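Local coordinates for protein SVS_variant_AS1 (Streptomyces sp. CWA1, PDB 6TJA) that is an engineered ancestral terpene cyclase, probably converting a linear isoprenoid diphosphate into a cyclic terpene, as spiroviolene synthase does, at residues 10-18 / 266-277. Residues are numbered along the deposited sequence; the frame is centred on the assembly and turned at random.
Sequences LPPIYCPLE and TKLRDRILLRFL
Tyr14 comes closest to helix 258-283 at Asp270, their CA atoms 6.8 Å apart, and successive matches of Pro11 with Thr266, Cys15 with Leu273 and Leu17 with Leu277 show an extended N-terminal strap running along the helix in the same chain direction. In this all-helical class I terpene synthase fold, the loop 10-18, which leads toward helix 25-38, lies on a helix segment 248 residues further along the chain at the nearest ends. The polar centre of the contact is the Arg269 guanidinium of the helix, which meets the Tyr14 carbonyl end-on with both terminal nitrogens. NH1 of Arg269 lies 2.7 Å from Tyr14 O, in the carbonyl plane and on a lone pair, with an N-H...O angle of 148°. NH2 of Arg269 gives a second bond of 3.0 Å to Tyr14 O, tilted 25° from that plane. The Arg269 chain, bent at chi2, is also held by salt bridges from NH1 to Asp270 OD1 and from NE to Asp227 on helix 211-231. A leucine here would probably leave the Tyr14 carbonyl without these two donors and Asp270 and Asp227 without their salt-bridge mate. A water links Tyr14 N (2.7 Å) to Asp270 OD1 (3.0 Å), while OD2 of Asp270 bonds Ser337, so both carboxylate oxygens are engaged.

Apolar packing continues toward Leu277. The Tyr14 ring swings to the helix because chi1 (-176°) sets CG opposite the backbone N; its CE2 meets Leu274 CD1 at 3.5 Å and its CD2 approaches Leu273 CD2. Pro16, at the centre of an inverse gamma turn, lays CD over the centre of one ring face, 3.6 Å above the plane. Farther along, Leu17 also packs on Ile302 of helix 289-309, and its CD1 presses against Leu277 CD2 at 3.4 Å, closer than two methyl carbons commonly come.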
ATOM      1  N   LEU A  10      22.034  19.000  22.641  1.00 96.64           N
ATOM      2  CA  LEU A  10      21.821  18.053  21.510  1.00 90.20           C
ATOM      3  C   LEU A  10      23.065  17.176  21.354  1.00 80.07           C
ATOM      4  O   LEU A  10      24.087  17.640  20.845  1.00 70.85           O
ATOM      5  CB  LEU A  10      21.543  18.867  20.233  1.00101.21           C
ATOM      6  CG  LEU A  10      22.474  20.063  19.949  1.00107.78           C
ATOM      7  CD1 LEU A  10      22.704  20.260  18.454  1.00102.60           C
ATOM      8  CD2 LEU A  10      21.950  21.361  20.561  1.00104.47           C
ATOM      9  N   PRO A  11      23.041  15.879  21.750  1.00 79.84           N
ATOM     10  CA  PRO A  11      24.232  15.031  21.626  1.00 78.24           C
ATOM     11  C   PRO A  11      24.564  14.779  20.152  1.00 68.32           C
ATOM     12  O   PRO A  11      23.670  14.808  19.305  1.00 57.80           O
ATOM     13  CB  PRO A  11      23.844  13.746  22.387  1.00 79.68           C
ATOM     14  CG  PRO A  11      22.325  13.691  22.307  1.00 79.60           C
ATOM     15  CD  PRO A  11      21.870  15.138  22.253  1.00 84.60           C
ATOM     16  N   PRO A  12      25.843  14.534  19.775  1.00 63.82           N
ATOM     17  CA  PRO A  12      26.182  14.261  18.378  1.00 62.26           C
ATOM     18  C   PRO A  12      25.611  12.887  17.979  1.00 50.86           C
ATOM     19  O   PRO A  12      25.345  12.084  18.849  1.00 50.24           O
ATOM     20  CB  PRO A  12      27.720  14.331  18.330  1.00 62.48           C
ATOM     21  CG  PRO A  12      28.160  14.013  19.751  1.00 66.34           C
ATOM     22  CD  PRO A  12      27.009  14.412  20.662  1.00 68.93           C
ATOM     23  N   ILE A  13      25.386  12.677  16.682  1.00 45.43           N
ATOM     24  CA  ILE A  13      24.718  11.470  16.118  1.00 40.79           C
ATOM     25  C   ILE A  13      25.723  10.311  16.057  1.00 38.19           C
ATOM     26  O   ILE A  13      26.852  10.546  15.543  1.00 38.53           O
ATOM     27  CB  ILE A  13      24.146  11.798  14.729  1.00 41.65           C
ATOM     28  CG1 ILE A  13      23.216  13.011  14.799  1.00 41.87           C
ATOM     29  CG2 ILE A  13      23.454  10.576  14.124  1.00 38.63           C
ATOM     30  CD1 ILE A  13      22.774  13.525  13.443  1.00 42.22           C
ATOM     31  N   TYR A  14      25.345   9.128  16.570  1.00 32.00           N
ATOM     32  CA  TYR A  14      26.034   7.826  16.340  1.00 31.13           C
ATOM     33  C   TYR A  14      25.709   7.375  14.909  1.00 28.84           C
ATOM     34  O   TYR A  14      24.544   7.120  14.611  1.00 28.88           O
ATOM     35  CB  TYR A  14      25.605   6.758  17.362  1.00 32.15           C
ATOM     36  CG  TYR A  14      26.350   5.453  17.222  1.00 34.84           C
ATOM     37  CD1 TYR A  14      27.731   5.430  17.317  1.00 36.43           C
ATOM     38  CD2 TYR A  14      25.707   4.253  16.934  1.00 39.94           C
ATOM     39  CE1 TYR A  14      28.454   4.257  17.157  1.00 41.07           C
ATOM     40  CE2 TYR A  14      26.421   3.068  16.758  1.00 41.27           C
ATOM     41  CZ  TYR A  14      27.802   3.071  16.877  1.00 42.31           C
ATOM     42  OH  TYR A  14      28.571   1.945  16.722  1.00 51.27           O
ATOM     43  N   CYS A  15      26.678   7.367  14.001  1.00 28.79           N
ATOM     44  CA  CYS A  15      26.436   6.915  12.608  1.00 30.35           C
ATOM     45  C   CYS A  15      27.728   6.455  11.951  1.00 32.05           C
ATOM     46  O   CYS A  15      28.214   7.100  11.015  1.00 33.74           O
ATOM     47  CB  CYS A  15      25.802   7.996  11.748  1.00 28.89           C
ATOM     48  SG  CYS A  15      24.938   7.296  10.316  1.00 30.66           S
ATOM     49  N   PRO A  16      28.230   5.319  12.380  1.00 32.18           N
ATOM     50  CA  PRO A  16      29.454   4.792  11.806  1.00 34.45           C
ATOM     51  C   PRO A  16      29.173   4.068  10.507  1.00 32.52           C
ATOM     52  O   PRO A  16      29.398   2.914  10.431  1.00 37.16           O
ATOM     53  CB  PRO A  16      29.933   3.841  12.875  1.00 32.32           C
ATOM     54  CG  PRO A  16      28.691   3.375  13.513  1.00 34.50           C
ATOM     55  CD  PRO A  16      27.747   4.504  13.497  1.00 32.98           C
ATOM     56  N   LEU A  17      28.696   4.778   9.514  1.00 31.80           N
ATOM     57  CA  LEU A  17      28.364   4.233   8.238  1.00 30.91           C
ATOM     58  C   LEU A  17      29.060   5.008   7.121  1.00 31.76           C
ATOM     59  O   LEU A  17      29.494   6.099   7.292  1.00 33.90           O
ATOM     60  CB  LEU A  17      26.858   4.263   8.055  1.00 33.05           C
ATOM     61  CG  LEU A  17      25.935   3.105   8.409  1.00 39.59           C
ATOM     62  CD1 LEU A  17      26.334   2.375   9.642  1.00 37.86           C
ATOM     63  CD2 LEU A  17      24.511   3.539   8.566  1.00 45.55           C
ATOM     64  N   GLU A  18      29.139   4.405   5.969  1.00 31.99           N
ATOM     65  CA  GLU A  18      29.781   4.969   4.810  1.00 31.67           C
ATOM     66  C   GLU A  18      29.146   6.238   4.264  1.00 30.92           C
ATOM     67  O   GLU A  18      28.036   6.244   3.843  1.00 34.41           O
ATOM     68  CB  GLU A  18      29.838   3.920   3.709  1.00 31.60           C
ATOM     69  CG  GLU A  18      30.508   2.630   4.080  1.00 33.56           C
ATOM     70  CD  GLU A  18      29.707   1.763   5.010  1.00 35.16           C
ATOM     71  OE1 GLU A  18      28.546   1.542   4.793  1.00 33.78           O
ATOM     72  OE2 GLU A  18      30.274   1.282   5.961  1.00 37.69           O
ATOM     73  N   THR A 266      17.570   9.383  21.972  1.00 29.17           N
ATOM     74  CA  THR A 266      18.887   9.057  21.379  1.00 30.98           C
ATOM     75  C   THR A 266      19.180   7.592  21.702  1.00 30.88           C
ATOM     76  O   THR A 266      19.705   6.856  20.806  1.00 25.49           O
ATOM     77  CB  THR A 266      19.964  10.040  21.858  1.00 35.03           C
ATOM     78  OG1 THR A 266      19.473  11.294  21.393  1.00 36.82           O
ATOM     79  CG2 THR A 266      21.355   9.739  21.322  1.00 32.84           C
ATOM     80  N   LYS A 267      18.825   7.196  22.909  1.00 29.34           N
ATOM     81  CA  LYS A 267      19.004   5.857  23.373  1.00 30.78           C
ATOM     82  C   LYS A 267      18.257   4.837  22.532  1.00 28.26           C
ATOM     83  O   LYS A 267      18.826   3.930  22.036  1.00 25.61           O
ATOM     84  CB  LYS A 267      18.627   5.742  24.825  1.00 32.08           C
ATOM     85  CG  LYS A 267      19.738   6.092  25.768  1.00 37.93           C
ATOM     86  CD  LYS A 267      19.299   5.892  27.191  1.00 39.59           C
ATOM     87  CE  LYS A 267      19.916   6.899  28.103  1.00 44.11           C
ATOM     88  NZ  LYS A 267      20.534   6.231  29.255  1.00 50.81           N
ATOM     89  N   LEU A 268      16.976   5.021  22.363  1.00 28.61           N
ATOM     90  CA  LEU A 268      16.231   4.080  21.598  1.00 31.19           C
ATOM     91  C   LEU A 268      16.595   4.048  20.102  1.00 28.27           C
ATOM     92  O   LEU A 268      16.575   3.028  19.514  1.00 27.73           O
ATOM     93  CB  LEU A 268      14.747   4.180  21.884  1.00 34.19           C
ATOM     94  CG  LEU A 268      14.022   5.433  21.515  1.00 38.25           C
ATOM     95  CD1 LEU A 268      13.739   5.439  20.042  1.00 44.11           C
ATOM     96  CD2 LEU A 268      12.763   5.541  22.325  1.00 41.15           C
ATOM     97  N   ARG A 269      16.975   5.175  19.549  1.00 26.92           N
ATOM     98  CA  ARG A 269      17.367   5.322  18.118  1.00 28.45           C
ATOM     99  C   ARG A 269      18.675   4.555  17.921  1.00 27.13           C
ATOM    100  O   ARG A 269      18.785   3.765  16.964  1.00 29.87           O
ATOM    101  CB  ARG A 269      17.436   6.817  17.759  1.00 29.56           C
ATOM    102  CG  ARG A 269      17.959   7.149  16.367  1.00 29.87           C
ATOM    103  CD  ARG A 269      19.462   7.217  16.390  1.00 31.51           C
ATOM    104  NE  ARG A 269      20.071   7.622  15.128  1.00 33.35           N
ATOM    105  CZ  ARG A 269      21.334   7.384  14.812  1.00 31.20           C
ATOM    106  NH1 ARG A 269      22.120   6.736  15.655  1.00 29.67           N
ATOM    107  NH2 ARG A 269      21.808   7.786  13.648  1.00 34.82           N
ATOM    108  N   ASP A 270      19.607   4.735  18.853  1.00 26.20           N
ATOM    109  CA  ASP A 270      20.920   4.057  18.844  1.00 27.43           C
ATOM    110  C   ASP A 270      20.720   2.539  19.002  1.00 28.74           C
ATOM    111  O   ASP A 270      21.394   1.773  18.311  1.00 26.57           O
ATOM    112  CB  ASP A 270      21.816   4.650  19.923  1.00 27.99           C
ATOM    113  CG  ASP A 270      22.401   6.016  19.600  1.00 25.27           C
ATOM    114  OD1 ASP A 270      22.150   6.548  18.499  1.00 25.71           O
ATOM    115  OD2 ASP A 270      23.083   6.544  20.478  1.00 24.19           O
ATOM    116  N   ARG A 271      19.791   2.112  19.848  1.00 29.85           N
ATOM    117  CA  ARG A 271      19.501   0.673  20.015  1.00 30.90           C
ATOM    118  C   ARG A 271      19.069   0.109  18.648  1.00 28.79           C
ATOM    119  O   ARG A 271      19.547  -0.970  18.274  1.00 27.34           O
ATOM    120  CB  ARG A 271      18.482   0.489  21.142  1.00 35.75           C
ATOM    121  CG  ARG A 271      18.012  -0.951  21.258  1.00 44.13           C
ATOM    122  CD  ARG A 271      16.919  -1.214  22.267  1.00 43.66           C
ATOM    123  NE  ARG A 271      17.173  -0.680  23.598  1.00 44.30           N
ATOM    124  CZ  ARG A 271      16.765  -1.257  24.727  1.00 33.75           C
ATOM    125  NH1 ARG A 271      16.194  -2.435  24.702  1.00 29.83           N
ATOM    126  NH2 ARG A 271      16.981  -0.678  25.886  1.00 35.62           N
ATOM    127  N   ILE A 272      18.215   0.819  17.903  1.00 27.25           N
ATOM    128  CA  ILE A 272      17.687   0.340  16.595  1.00 25.78           C
ATOM    129  C   ILE A 272      18.842   0.303  15.581  1.00 26.55           C
ATOM    130  O   ILE A 272      18.932  -0.685  14.837  1.00 25.21           O
ATOM    131  CB  ILE A 272      16.507   1.193  16.104  1.00 25.33           C
ATOM    132  CG1 ILE A 272      15.319   1.117  17.058  1.00 25.54           C
ATOM    133  CG2 ILE A 272      16.093   0.782  14.706  1.00 24.77           C
ATOM    134  CD1 ILE A 272      14.251   2.165  16.789  1.00 25.82           C
ATOM    135  N   LEU A 273      19.728   1.300  15.567  1.00 28.65           N
ATOM    136  CA  LEU A 273      20.876   1.282  14.620  1.00 28.66           C
ATOM    137  C   LEU A 273      21.812   0.109  14.943  1.00 29.21           C
ATOM    138  O   LEU A 273      22.240  -0.543  14.015  1.00 26.04           O
ATOM    139  CB  LEU A 273      21.625   2.611  14.653  1.00 29.53           C
ATOM    140  CG  LEU A 273      22.757   2.704  13.637  1.00 27.24           C
ATOM    141  CD1 LEU A 273      22.272   2.328  12.241  1.00 28.94           C
ATOM    142  CD2 LEU A 273      23.321   4.100  13.647  1.00 29.26           C
ATOM    143  N   LEU A 274      22.061  -0.191  16.212  1.00 32.39           N
ATOM    144  CA  LEU A 274      22.879  -1.370  16.623  1.00 34.98           C
ATOM    145  C   LEU A 274      22.247  -2.684  16.136  1.00 31.35           C
ATOM    146  O   LEU A 274      22.982  -3.561  15.652  1.00 29.80           O
ATOM    147  CB  LEU A 274      23.023  -1.385  18.145  1.00 40.73           C
ATOM    148  CG  LEU A 274      24.443  -1.169  18.667  1.00 51.51           C
ATOM    149  CD1 LEU A 274      25.137   0.010  17.995  1.00 51.07           C
ATOM    150  CD2 LEU A 274      24.406  -0.965  20.168  1.00 58.25           C
ATOM    151  N   ARG A 275      20.938  -2.849  16.281  1.00 25.80           N
ATOM    152  CA  ARG A 275      20.304  -4.067  15.760  1.00 27.38           C
ATOM    153  C   ARG A 275      20.446  -4.070  14.227  1.00 24.99           C
ATOM    154  O   ARG A 275      20.773  -5.110  13.689  1.00 24.27           O
ATOM    155  CB  ARG A 275      18.867  -4.191  16.249  1.00 26.67           C
ATOM    156  CG  ARG A 275      18.163  -5.400  15.661  1.00 26.67           C
ATOM    157  CD  ARG A 275      18.882  -6.711  15.893  1.00 25.82           C
ATOM    158  NE  ARG A 275      18.135  -7.784  15.261  1.00 26.96           N
ATOM    159  CZ  ARG A 275      18.642  -8.955  14.904  1.00 27.59           C
ATOM    160  NH1 ARG A 275      19.907  -9.242  15.123  1.00 31.75           N
ATOM    161  NH2 ARG A 275      17.884  -9.837  14.305  1.00 28.84           N
ATOM    162  N   PHE A 276      20.306  -2.944  13.572  1.00 24.99           N
ATOM    163  CA  PHE A 276      20.477  -2.902  12.140  1.00 25.98           C
ATOM    164  C   PHE A 276      21.894  -3.352  11.734  1.00 25.78           C
ATOM    165  O   PHE A 276      22.039  -4.107  10.853  1.00 25.28           O
ATOM    166  CB  PHE A 276      20.132  -1.529  11.572  1.00 25.95           C
ATOM    167  CG  PHE A 276      20.621  -1.311  10.175  1.00 24.49           C
ATOM    168  CD1 PHE A 276      21.912  -0.984   9.940  1.00 23.39           C
ATOM    169  CD2 PHE A 276      19.771  -1.424   9.108  1.00 22.60           C
ATOM    170  CE1 PHE A 276      22.370  -0.829   8.685  1.00 21.66           C
ATOM    171  CE2 PHE A 276      20.217  -1.243   7.846  1.00 22.54           C
ATOM    172  CZ  PHE A 276      21.528  -0.948   7.637  1.00 22.23           C
ATOM    173  N   LEU A 277      22.911  -2.884  12.421  1.00 26.10           N
ATOM    174  CA  LEU A 277      24.267  -3.255  12.123  1.00 29.95           C
ATOM    175  C   LEU A 277      24.506  -4.734  12.365  1.00 30.40           C
ATOM    176  O   LEU A 277      25.163  -5.381  11.595  1.00 26.48           O
ATOM    177  CB  LEU A 277      25.257  -2.409  12.905  1.00 29.36           C
ATOM    178  CG  LEU A 277      25.223  -0.927  12.637  1.00 30.76           C
ATOM    179  CD1 LEU A 277      25.911  -0.177  13.722  1.00 30.33           C
ATOM    180  CD2 LEU A 277      25.738  -0.556  11.283  1.00 30.06           C
TER
HETATM  181  O   HOH W   1      22.936   9.392  17.843  1.00 28.96           O